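Local structure of sulfur carrier protein ThiS adenylyltransferase (1ZUD) at residues Gln30-Gly35 against Thr54-Asp59; Leu39-Ala44 against Ile72-Glu77; Tyr46-Gly51 against Thr92-Asp97; Val121-Thr126 against Pro145-Ser150. The protein catalyses the ATP-dependent adenylation of the C-terminal glycine carboxyl group of the sulfur carrier protein ThiS, a step of thiamine diphosphate biosynthesis. One frame throughout, in Å; residues are numbered along the deposited sequence. Where two conformers were deposited one is given.

Contact 1: Gln30-Gly35 against Thr54-Asp59; sequences QVLIIG and TLVLAD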
loop_
_atom_site.group_PDB
_atom_site.type_symbol
_atom_site.label_atom_id
_atom_site.label_comp_id
_atom_site.label_asym_id
_atom_site.label_seq_id
_atom_site.Cartn_x
_atom_site.Cartn_y
_atom_site.Cartn_z
ATOM N N GLN C 30 13.123 -12.434 14.830
ATOM C CA GLN C 30 12.940 -13.489 13.854
ATOM C C GLN C 30 11.546 -13.443 13.272
ATOM O O GLN C 30 10.534 -13.416 14.005
ATOM C CB GLN C 30 13.236 -14.895 14.476
ATOM C CG GLN C 30 12.985 -16.008 13.393
ATOM C CD GLN C 30 13.474 -17.390 13.795
ATOM O OE1 GLN C 30 14.516 -17.535 14.462
ATOM N NE2 GLN C 30 12.744 -18.405 13.380
ATOM N N VAL C 31 11.455 -13.449 11.947
ATOM C CA VAL C 31 10.130 -13.384 11.298
ATOM C C VAL C 31 9.951 -14.566 10.384
ATOM O O VAL C 31 10.879 -14.957 9.630
ATOM C CB VAL C 31 9.959 -12.061 10.457
ATOM C CG1 VAL C 31 8.665 -12.119 9.582
ATOM C CG2 VAL C 31 9.821 -10.852 11.397
ATOM N N LEU C 32 8.791 -15.192 10.486
ATOM C CA LEU C 32 8.478 -16.297 9.592
ATOM C C LEU C 32 7.484 -15.777 8.541
ATOM O O LEU C 32 6.370 -15.309 8.882
ATOM C CB LEU C 32 7.852 -17.497 10.350
ATOM C CG LEU C 32 7.220 -18.653 9.545
ATOM C CD1 LEU C 32 8.276 -19.455 8.695
ATOM C CD2 LEU C 32 6.505 -19.557 10.527
ATOM N N ILE C 33 7.882 -15.880 7.260
ATOM C CA ILE C 33 7.004 -15.491 6.150
ATOM C C ILE C 33 6.523 -16.798 5.483
ATOM O O ILE C 33 7.318 -17.586 4.916
ATOM C CB ILE C 33 7.739 -14.594 5.094
ATOM C CG1 ILE C 33 8.265 -13.303 5.792
ATOM C CG2 ILE C 33 6.745 -14.248 3.911
ATOM C CD1 ILE C 33 9.267 -12.444 4.916
ATOM N N ILE C 34 5.228 -17.061 5.575
ATOM C CA ILE C 34 4.690 -18.273 4.960
ATOM C C ILE C 34 4.002 -17.896 3.643
ATOM O O ILE C 34 2.972 -17.250 3.653
ATOM C CB ILE C 34 3.705 -18.943 5.907
ATOM C CG1 ILE C 34 4.399 -19.150 7.266
ATOM C CG2 ILE C 34 3.328 -20.309 5.369
ATOM C CD1 ILE C 34 3.410 -19.670 8.334
ATOM N N GLY C 35 4.598 -18.294 2.511
ATOM C CA GLY C 35 4.067 -17.927 1.207
ATOM C C GLY C 35 4.999 -16.916 0.559
ATOM O O GLY C 35 5.216 -15.851 1.083
ATOM N N THR C 54 16.644 -12.323 11.439
ATOM C CA THR C 54 16.427 -13.651 10.852
ATOM C C THR C 54 15.087 -13.710 10.123
ATOM O O THR C 54 14.038 -13.380 10.680
ATOM C CB THR C 54 16.435 -14.774 11.912
ATOM O OG1 THR C 54 17.638 -14.692 12.672
ATOM C CG2 THR C 54 16.383 -16.160 11.238
ATOM N N LEU C 55 15.132 -14.104 8.872
ATOM C CA LEU C 55 13.910 -14.280 8.101
ATOM C C LEU C 55 13.834 -15.728 7.686
ATOM O O LEU C 55 14.782 -16.273 7.091
ATOM C CB LEU C 55 13.887 -13.450 6.804
ATOM C CG LEU C 55 13.861 -11.954 6.885
ATOM C CD1 LEU C 55 13.900 -11.397 5.440
ATOM C CD2 LEU C 55 12.574 -11.517 7.621
ATOM N N VAL C 56 12.705 -16.353 7.977
ATOM C CA VAL C 56 12.497 -17.724 7.561
ATOM C C VAL C 56 11.476 -17.636 6.420
ATOM O O VAL C 56 10.408 -17.046 6.573
ATOM C CB VAL C 56 12.036 -18.592 8.797
ATOM C CG1 VAL C 56 11.921 -20.079 8.407
ATOM C CG2 VAL C 56 13.132 -18.521 9.909
ATOM N N LEU C 57 11.819 -18.222 5.266
ATOM C CA LEU C 57 11.028 -18.080 4.048
ATOM C C LEU C 57 10.548 -19.452 3.664
ATOM O O LEU C 57 11.329 -20.287 3.262
ATOM C CB LEU C 57 11.940 -17.461 2.956
ATOM C CG LEU C 57 12.821 -16.245 3.415
ATOM C CD1 LEU C 57 14.167 -16.172 2.665
ATOM C CD2 LEU C 57 12.047 -14.943 3.186
ATOM N N ALA C 58 9.247 -19.664 3.756
ATOM C CA ALA C 58 8.680 -20.984 3.468
ATOM C C ALA C 58 7.748 -20.919 2.252
ATOM O O ALA C 58 6.851 -20.057 2.186
ATOM C CB ALA C 58 7.893 -21.478 4.745
ATOM N N ASP C 59 7.952 -21.812 1.286
ATOM C CA ASP C 59 7.049 -21.873 0.129
ATOM C C ASP C 59 7.315 -23.220 -0.551
ATOM O O ASP C 59 8.444 -23.693 -0.548
ATOM C CB ASP C 59 7.311 -20.710 -0.857
ATOM C CG ASP C 59 6.178 -20.541 -1.939
ATOM O OD1 ASP C 59 5.229 -19.708 -1.778
ATOM O OD2 ASP C 59 6.239 -21.253 -2.971
#
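Q30 lies against T54 and ends on V56, on the same face of two parallel strands. Its CB lies 4.1 Å from T54 CB. CG is held anti to the backbone N (chi1 178°) and passes T54 CB at 4.0 Å. The chain stays extended, which brings the amide carbon CD over the methyls T54 CG2 and V56 CG2. Of the two amide ends, OE1 lies 4.0 Å from T54 CG2, while NE2 comes down on V56 CG2 at 3.5 Å. Farther along this face L32 CD1 packs on V56 CG1 at 3.7 Å. Beneath the side chains runs a parallel ladder of five backbone bonds, closing with G35 N to A58 O at 2.9 Å. Just past the strand ends D59, an ATP-binding residue, brings OD1 to 3.6 Å from G35 C, and its carboxylate is held by the backbone N of L36 and of D61. The face of Q30, L32 and I34 is covered by helix 109-118, and that of I33, L55 and L57 by helix 40-50, the crossover of this beta-alpha-beta unit. In the sheet, strand 30-34 has 121-124 as its other neighbour, and strand 54-58 has 99-103.

Contact 2: Leu39-Ala44 against Ile72-Glu77; sequences LGTPAA and ILFTTE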
loop_
_atom_site.group_PDB
_atom_site.type_symbol
_atom_site.label_atom_id
_atom_site.label_comp_id
_atom_site.label_asym_id
_atom_site.label_seq_id
_atom_site.Cartn_x
_atom_site.Cartn_y
_atom_site.Cartn_z
ATOM N N LEU C 39 2.164 -11.525 -2.020
ATOM C CA LEU C 39 2.210 -10.841 -0.715
ATOM C C LEU C 39 3.602 -11.002 -0.108
ATOM O O LEU C 39 4.204 -10.082 0.467
ATOM C CB LEU C 39 1.223 -11.514 0.280
ATOM C CG LEU C 39 -0.260 -11.400 -0.051
ATOM C CD1 LEU C 39 -1.095 -12.323 0.908
ATOM C CD2 LEU C 39 -0.654 -9.893 0.156
ATOM N N GLY C 40 4.071 -12.230 -0.190
ATOM C CA GLY C 40 5.317 -12.548 0.453
ATOM C C GLY C 40 6.573 -11.963 -0.141
ATOM O O GLY C 40 7.491 -11.635 0.634
ATOM N N THR C 41 6.645 -11.853 -1.468
ATOM C CA THR C 41 7.903 -11.327 -2.010
ATOM C C THR C 41 8.157 -9.853 -1.596
ATOM O O THR C 41 9.256 -9.554 -1.164
ATOM C CB THR C 41 7.981 -11.501 -3.545
ATOM O OG1 THR C 41 6.850 -10.904 -4.164
ATOM C CG2 THR C 41 8.020 -12.972 -3.901
ATOM N N PRO C 42 7.168 -8.926 -1.691
ATOM C CA PRO C 42 7.551 -7.569 -1.230
ATOM C C PRO C 42 7.755 -7.543 0.279
ATOM O O PRO C 42 8.632 -6.811 0.770
ATOM C CB PRO C 42 6.388 -6.673 -1.618
ATOM C CG PRO C 42 5.268 -7.628 -1.852
ATOM C CD PRO C 42 5.806 -8.943 -2.253
ATOM N N ALA C 43 6.959 -8.305 1.035
ATOM C CA ALA C 43 7.181 -8.284 2.485
ATOM C C ALA C 43 8.610 -8.733 2.821
ATOM O O ALA C 43 9.311 -8.121 3.644
ATOM C CB ALA C 43 6.158 -9.188 3.218
ATOM N N ALA C 44 9.075 -9.782 2.176
ATOM C CA ALA C 44 10.426 -10.251 2.483
ATOM C C ALA C 44 11.504 -9.196 2.070
ATOM O O ALA C 44 12.465 -8.974 2.815
ATOM C CB ALA C 44 10.699 -11.601 1.764
ATOM N N ILE C 72 7.767 -9.762 -7.526
ATOM C CA ILE C 72 8.896 -8.869 -7.828
ATOM C C ILE C 72 10.295 -9.222 -7.400
ATOM O O ILE C 72 11.250 -8.523 -7.760
ATOM C CB ILE C 72 8.617 -7.438 -7.303
ATOM C CG1 ILE C 72 8.615 -7.445 -5.768
ATOM C CG2 ILE C 72 7.295 -6.919 -7.868
ATOM C CD1 ILE C 72 8.256 -6.116 -5.154
ATOM N N LEU C 73 10.432 -10.283 -6.630
ATOM C CA LEU C 73 11.730 -10.724 -6.180
ATOM C C LEU C 73 12.378 -11.635 -7.232
ATOM O O LEU C 73 13.587 -11.773 -7.243
ATOM C CB LEU C 73 11.560 -11.504 -4.876
ATOM C CG LEU C 73 12.740 -12.019 -4.070
ATOM C CD1 LEU C 73 13.610 -10.757 -3.770
ATOM C CD2 LEU C 73 12.256 -12.721 -2.706
ATOM N N PHE C 74 11.570 -12.228 -8.114
ATOM C CA PHE C 74 12.035 -13.199 -9.108
ATOM C C PHE C 74 12.315 -12.646 -10.521
ATOM O O PHE C 74 11.905 -11.561 -10.837
ATOM C CB PHE C 74 10.995 -14.320 -9.202
ATOM C CG PHE C 74 10.561 -14.839 -7.856
ATOM C CD1 PHE C 74 9.232 -15.011 -7.561
ATOM C CD2 PHE C 74 11.522 -15.180 -6.891
ATOM C CE1 PHE C 74 8.847 -15.523 -6.302
ATOM C CE2 PHE C 74 11.158 -15.690 -5.653
ATOM C CZ PHE C 74 9.808 -15.859 -5.365
ATOM N N THR C 75 13.036 -13.387 -11.353
ATOM C CA THR C 75 13.277 -12.902 -12.704
ATOM C C THR C 75 13.094 -14.045 -13.692
ATOM O O THR C 75 12.851 -15.207 -13.321
ATOM C CB THR C 75 14.704 -12.330 -12.881
ATOM O OG1 THR C 75 15.648 -13.391 -12.814
ATOM C CG2 THR C 75 15.027 -11.307 -11.811
ATOM N N THR C 76 13.193 -13.719 -14.970
ATOM C CA THR C 76 13.021 -14.730 -15.987
ATOM C C THR C 76 14.077 -15.822 -15.824
ATOM O O THR C 76 13.816 -16.978 -16.133
ATOM C CB THR C 76 13.085 -14.073 -17.424
ATOM O OG1 THR C 76 11.913 -13.283 -17.628
ATOM C CG2 THR C 76 13.082 -15.106 -18.515
ATOM N N GLU C 77 15.252 -15.468 -15.315
ATOM C CA GLU C 77 16.317 -16.457 -15.124
ATOM C C GLU C 77 15.995 -17.444 -14.000
ATOM O O GLU C 77 16.633 -18.486 -13.880
ATOM C CB GLU C 77 17.662 -15.773 -14.805
ATOM C CG GLU C 77 18.222 -14.901 -15.933
ATOM C CD GLU C 77 17.898 -13.410 -15.760
ATOM O OE1 GLU C 77 16.724 -13.075 -15.447
ATOM O OE2 GLU C 77 18.822 -12.578 -15.942
#
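T41 OG1 is hydrogen-bonded to G37 O, one turn back in the chain, and the same oxygen stands 3.7 Å from I72 N of the facing loop. T41 belongs to the first turn of helix 40-50, which follows the glycine-rich strand-turn-helix segment of a Rossmann-type fold. G35, G37 and G40 fit its GxGxxG pattern, and G38 beside them binds ATP. The residues I72, L73 and F74, part of the connection between strand 54-58 and helix 83-94, pack against this turn. With chi1 at 55°, OG1 sits between the backbone N and the carbonyl carbon of T41; this directs the hydroxyl back to the helix start and turns CG2 to the loop. T41 CB abuts L73 CB at 3.8 Å. At the flank, P42 CB meets I72 CD1 at 4.0 Å, in one of two conformers of that isoleucine, and Y46 of the second subunit packs on both residues. The F74 ring is held among K83, V86 and S87 of helix 83-94, together with V63 and L68, so the loop ties two helices together close to the ATP-binding K83. L73 CB lies 4.2 Å above one face of this ring, offset toward its rim. Farther along, T76 OG1 is hydrogen-bonded to R8 NH2 of the second subunit. T41 CG2 approaches the F74 ring obliquely, 3.6 Å from CE1 and 3.7 Å from CZ.

Contact 3: Tyr46-Gly51 against Thr92-Asp97; sequences YLAGAG and TQLNPD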
loop_
_atom_site.group_PDB
_atom_site.type_symbol
_atom_site.label_atom_id
_atom_site.label_comp_id
_atom_site.label_asym_id
_atom_site.label_seq_id
_atom_site.Cartn_x
_atom_site.Cartn_y
_atom_site.Cartn_z
ATOM N N TYR C 46 11.251 -5.917 1.877
ATOM C CA TYR C 46 11.276 -4.794 2.837
ATOM C C TYR C 46 11.785 -5.178 4.202
ATOM O O TYR C 46 12.447 -4.370 4.893
ATOM C CB TYR C 46 9.882 -4.139 2.965
ATOM C CG TYR C 46 9.585 -3.257 1.779
ATOM C CD1 TYR C 46 8.718 -3.698 0.763
ATOM C CD2 TYR C 46 10.265 -2.048 1.610
ATOM C CE1 TYR C 46 8.554 -2.971 -0.408
ATOM C CE2 TYR C 46 10.085 -1.270 0.439
ATOM C CZ TYR C 46 9.223 -1.756 -0.566
ATOM O OH TYR C 46 9.004 -1.014 -1.697
ATOM N N LEU C 47 11.432 -6.377 4.639
ATOM C CA LEU C 47 11.888 -6.858 5.964
ATOM C C LEU C 47 13.414 -7.074 5.885
ATOM O O LEU C 47 14.157 -6.746 6.826
ATOM C CB LEU C 47 11.123 -8.129 6.323
ATOM C CG LEU C 47 9.987 -7.997 7.384
ATOM C CD1 LEU C 47 9.683 -6.556 7.828
ATOM C CD2 LEU C 47 8.773 -8.707 6.858
ATOM N N ALA C 48 13.890 -7.627 4.771
ATOM C CA ALA C 48 15.354 -7.779 4.620
ATOM C C ALA C 48 16.033 -6.394 4.614
ATOM O O ALA C 48 17.083 -6.183 5.261
ATOM C CB ALA C 48 15.688 -8.497 3.321
ATOM N N GLY C 49 15.452 -5.456 3.869
ATOM C CA GLY C 49 16.056 -4.143 3.799
ATOM C C GLY C 49 16.040 -3.477 5.150
ATOM O O GLY C 49 16.961 -2.710 5.454
ATOM N N ALA C 50 15.011 -3.756 5.954
ATOM C CA ALA C 50 14.863 -3.171 7.292
ATOM C C ALA C 50 15.829 -3.704 8.374
ATOM O O ALA C 50 15.915 -3.140 9.490
ATOM C CB ALA C 50 13.390 -3.395 7.808
ATOM N N GLY C 51 16.487 -4.820 8.093
ATOM C CA GLY C 51 17.381 -5.388 9.072
ATOM C C GLY C 51 16.761 -6.363 10.074
ATOM O O GLY C 51 17.270 -6.502 11.193
ATOM N N THR C 92 19.890 -12.404 -0.069
ATOM C CA THR C 92 21.211 -12.183 0.485
ATOM C C THR C 92 21.981 -11.191 -0.378
ATOM O O THR C 92 22.889 -10.541 0.134
ATOM C CB THR C 92 22.081 -13.482 0.739
ATOM O OG1 THR C 92 23.165 -13.563 -0.194
ATOM C CG2 THR C 92 21.261 -14.705 0.727
ATOM N N GLN C 93 21.605 -11.046 -1.651
ATOM C CA GLN C 93 22.272 -10.065 -2.528
ATOM C C GLN C 93 21.916 -8.660 -2.037
ATOM O O GLN C 93 22.736 -7.720 -2.078
ATOM C CB GLN C 93 21.780 -10.223 -3.976
ATOM C CG GLN C 93 22.453 -11.353 -4.748
ATOM C CD GLN C 93 21.730 -11.697 -6.029
ATOM O OE1 GLN C 93 21.258 -10.818 -6.750
ATOM N NE2 GLN C 93 21.644 -12.988 -6.327
ATOM N N LEU C 94 20.670 -8.508 -1.590
ATOM C CA LEU C 94 20.226 -7.220 -1.084
ATOM C C LEU C 94 20.905 -6.939 0.264
ATOM O O LEU C 94 21.440 -5.850 0.528
ATOM C CB LEU C 94 18.698 -7.262 -0.905
ATOM C CG LEU C 94 18.087 -6.028 -0.240
ATOM C CD1 LEU C 94 18.225 -4.783 -1.143
ATOM C CD2 LEU C 94 16.619 -6.341 0.072
ATOM N N ASN C 95 20.888 -7.957 1.121
ATOM C CA ASN C 95 21.432 -7.828 2.455
ATOM C C ASN C 95 22.095 -9.143 2.935
ATOM O O ASN C 95 21.460 -10.010 3.537
ATOM C CB ASN C 95 20.319 -7.380 3.431
ATOM C CG ASN C 95 20.871 -6.972 4.812
ATOM O OD1 ASN C 95 22.032 -7.216 5.107
ATOM N ND2 ASN C 95 20.025 -6.360 5.665
ATOM N N PRO C 96 23.416 -9.265 2.713
ATOM C CA PRO C 96 24.200 -10.440 3.104
ATOM C C PRO C 96 24.534 -10.494 4.577
ATOM O O PRO C 96 25.207 -11.398 5.011
ATOM C CB PRO C 96 25.478 -10.310 2.258
ATOM C CG PRO C 96 25.677 -8.806 2.167
ATOM C CD PRO C 96 24.240 -8.260 2.001
ATOM N N ASP C 97 24.057 -9.530 5.350
ATOM C CA ASP C 97 24.382 -9.471 6.771
ATOM C C ASP C 97 23.316 -10.007 7.717
ATOM O O ASP C 97 23.461 -9.979 8.931
ATOM C CB ASP C 97 24.743 -8.018 7.145
ATOM C CG ASP C 97 26.008 -7.537 6.403
ATOM O OD1 ASP C 97 26.865 -8.395 6.144
ATOM O OD2 ASP C 97 26.152 -6.343 6.090
#
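Two helix ends meet where G51, at phi 88° in a Schellman motif, terminates helix 40-50 and N95 is the first residue to leave helix 83-94. The last turn of the first helix presents the carbonyl of A48 to the side chain of N95. N95 ND2 donates to A48 O at 3.0 Å, nearly straight at 163°, with the acceptor close to the plane of the amide. A48 O also takes G51 N of its own helix end, at 3.2 Å; the two donors arrive from opposite faces of the carbonyl plane. CG of N95 lies anti to its backbone N (chi1 -169°), which swings the amide away from its own helix and across to the other. ND2 has a second hydrogen-bond partner in Y9 OH, while OD1 turns back to accept from D97 N at 3.1 Å, an Asx turn. Beside this polar bridge is a small apolar patch: L94 CD2 rests 4.0 Å from A48 CB and 4.1 Å from G49 N, where the small A48 and the side-chain-free G49 let the leucine come close to the helix backbone. L94 also packs on F74 of the second subunit, and D97 is tied to R4 by a salt bridge, so the junction sits between the N-terminal part of the chain and the dimer interface. Because ND2 must donate and OD1 must accept, the bonds fix the orientation of the buried amide of N95, and one side chain both holds the turn that follows its own helix and donates to a carbonyl of the neighbouring one.

Contact 4: Val121-Thr126 against Pro145-Ser150; sequences VVLDCT and PLITAS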
loop_
_atom_site.group_PDB
_atom_site.type_symbol
_atom_site.label_atom_id
_atom_site.label_comp_id
_atom_site.label_asym_id
_atom_site.label_seq_id
_atom_site.Cartn_x
_atom_site.Cartn_y
_atom_site.Cartn_z
ATOM N N VAL C 121 7.245 -13.189 15.128
ATOM C CA VAL C 121 5.971 -12.801 14.477
ATOM C C VAL C 121 5.848 -13.574 13.188
ATOM O O VAL C 121 6.856 -13.852 12.523
ATOM C CB VAL C 121 5.892 -11.260 14.171
ATOM C CG1 VAL C 121 7.047 -10.814 13.283
ATOM C CG2 VAL C 121 4.583 -10.958 13.434
ATOM N N VAL C 122 4.621 -13.907 12.824
ATOM C CA VAL C 122 4.406 -14.690 11.609
ATOM C C VAL C 122 3.648 -13.860 10.557
ATOM O O VAL C 122 2.676 -13.147 10.888
ATOM C CB VAL C 122 3.592 -15.979 11.951
ATOM C CG1 VAL C 122 3.196 -16.773 10.636
ATOM C CG2 VAL C 122 4.384 -16.862 12.912
ATOM N N LEU C 123 4.107 -13.916 9.302
ATOM C CA LEU C 123 3.351 -13.250 8.230
ATOM C C LEU C 123 2.693 -14.344 7.419
ATOM O O LEU C 123 3.380 -15.234 6.854
ATOM C CB LEU C 123 4.221 -12.415 7.285
ATOM C CG LEU C 123 5.085 -11.244 7.691
ATOM C CD1 LEU C 123 5.121 -10.162 6.581
ATOM C CD2 LEU C 123 4.619 -10.703 8.979
ATOM N N ASP C 124 1.358 -14.337 7.419
ATOM C CA ASP C 124 0.583 -15.300 6.624
ATOM C C ASP C 124 0.382 -14.678 5.217
ATOM O O ASP C 124 -0.396 -13.766 5.036
ATOM C CB ASP C 124 -0.780 -15.585 7.253
ATOM C CG ASP C 124 -1.754 -16.297 6.295
ATOM O OD1 ASP C 124 -1.333 -16.890 5.266
ATOM O OD2 ASP C 124 -2.975 -16.255 6.579
ATOM N N CYS C 125 1.108 -15.214 4.247
ATOM C CA CYS C 125 1.051 -14.725 2.880
ATOM C C CYS C 125 0.657 -15.887 1.977
ATOM O O CYS C 125 1.148 -15.998 0.847
ATOM C CB CYS C 125 2.419 -14.224 2.479
ATOM S SG CYS C 125 3.057 -12.934 3.520
ATOM N N THR C 126 -0.219 -16.760 2.474
ATOM C CA THR C 126 -0.612 -17.951 1.709
ATOM C C THR C 126 -1.848 -17.703 0.841
ATOM O O THR C 126 -2.328 -16.579 0.748
ATOM C CB THR C 126 -0.817 -19.227 2.633
ATOM O OG1 THR C 126 -1.879 -18.999 3.585
ATOM C CG2 THR C 126 0.480 -19.538 3.378
ATOM N N PRO C 145 2.300 -13.427 17.609
ATOM C CA PRO C 145 1.552 -12.463 16.813
ATOM C C PRO C 145 1.465 -12.930 15.368
ATOM O O PRO C 145 2.427 -13.494 14.820
ATOM C CB PRO C 145 2.379 -11.165 16.933
ATOM C CG PRO C 145 3.208 -11.342 18.137
ATOM C CD PRO C 145 3.447 -12.809 18.323
ATOM N N LEU C 146 0.333 -12.666 14.738
ATOM C CA LEU C 146 0.111 -13.072 13.358
ATOM C C LEU C 146 -0.369 -11.865 12.508
ATOM O O LEU C 146 -1.331 -11.159 12.860
ATOM C CB LEU C 146 -0.926 -14.249 13.302
ATOM C CG LEU C 146 -1.460 -14.676 11.918
ATOM C CD1 LEU C 146 -0.315 -15.187 11.050
ATOM C CD2 LEU C 146 -2.510 -15.762 12.044
ATOM N N ILE C 147 0.332 -11.600 11.408
ATOM C CA ILE C 147 -0.066 -10.499 10.525
ATOM C C ILE C 147 -0.511 -11.176 9.263
ATOM O O ILE C 147 0.279 -11.801 8.556
ATOM C CB ILE C 147 1.129 -9.515 10.279
ATOM C CG1 ILE C 147 1.553 -8.907 11.622
ATOM C CG2 ILE C 147 0.710 -8.402 9.306
ATOM C CD1 ILE C 147 2.905 -8.135 11.622
ATOM N N THR C 148 -1.779 -11.027 8.933
ATOM C CA THR C 148 -2.290 -11.727 7.780
ATOM C C THR C 148 -2.892 -10.820 6.750
ATOM O O THR C 148 -3.519 -9.832 7.089
ATOM C CB THR C 148 -3.393 -12.814 8.226
ATOM O OG1 THR C 148 -3.921 -13.475 7.064
ATOM C CG2 THR C 148 -4.580 -12.129 8.970
ATOM N N ALA C 149 -2.740 -11.175 5.484
ATOM C CA ALA C 149 -3.319 -10.338 4.416
ATOM C C ALA C 149 -3.704 -11.197 3.227
ATOM O O ALA C 149 -3.268 -12.313 3.119
ATOM C CB ALA C 149 -2.306 -9.241 3.991
ATOM N N SER C 150 -4.554 -10.663 2.349
ATOM C CA SER C 150 -4.980 -11.383 1.175
ATOM C C SER C 150 -5.330 -10.333 0.105
ATOM O O SER C 150 -5.492 -9.114 0.392
ATOM C CB SER C 150 -6.226 -12.239 1.499
ATOM O OG SER C 150 -7.256 -11.401 2.000
#
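Strands 121-124 and 146-152, the parallel pair of a beta-alpha-beta unit whose crossover is helix 129-141, meet along V122-D124 and L146-T148. I147 N donates to V122 O at 2.9 Å and is flanked along the ladder by V122 N to P145 O and D124 N to I147 O. On one face L146 folds its CD1 across the partner strand, 3.6 Å from V122 O and 3.8 Å from D124 CB. D124 lies beside T148, its OD2 3.0 Å from T148 OG1 and in a salt bridge with R132 NH1. Its other oxygen, OD1, is gripped twice: by T126 OG1 at 2.8 Å on the syn side and by T126 N at 3.0 Å on the anti side. The bond to T126 N forms an Asx turn, and together these partners fix the carboxylate just before the ATP-binding stretch 127-131. On the opposite face L123 CD2 lies alongside I147 CB, and V121 CG2, anti to its backbone N, meets I147 CD1 at 3.8 Å. Helix 129-141 covers the V122 and T148 face, and helix 191-210 that of L123. In the sheet the pair stands between strands 30-34 and 155-161, the latter antiparallel to 146-152.

Contacts 1 and 4 lie in one sheet, their centres 10 Å apart, where strands 30-34 and 121-124 are neighbours; each is a parallel pair from a beta-alpha-beta unit. Helix 40-50, the crossover of contact 1, supplies contact 2 near its start and contact 3 at its end, 13 Å from each other, and both reach the second subunit. Their segments alternate with those of contact 1 along the chain, whereas contact 4 comes after all three. A43 and L47 of the helix also touch L123, linking it to contact 4, although contacts 3 and 4 are 19 Å apart. Thus one helix connects the Rossmann-type sheet, with its ATP-binding strand ends, to the dimer interface.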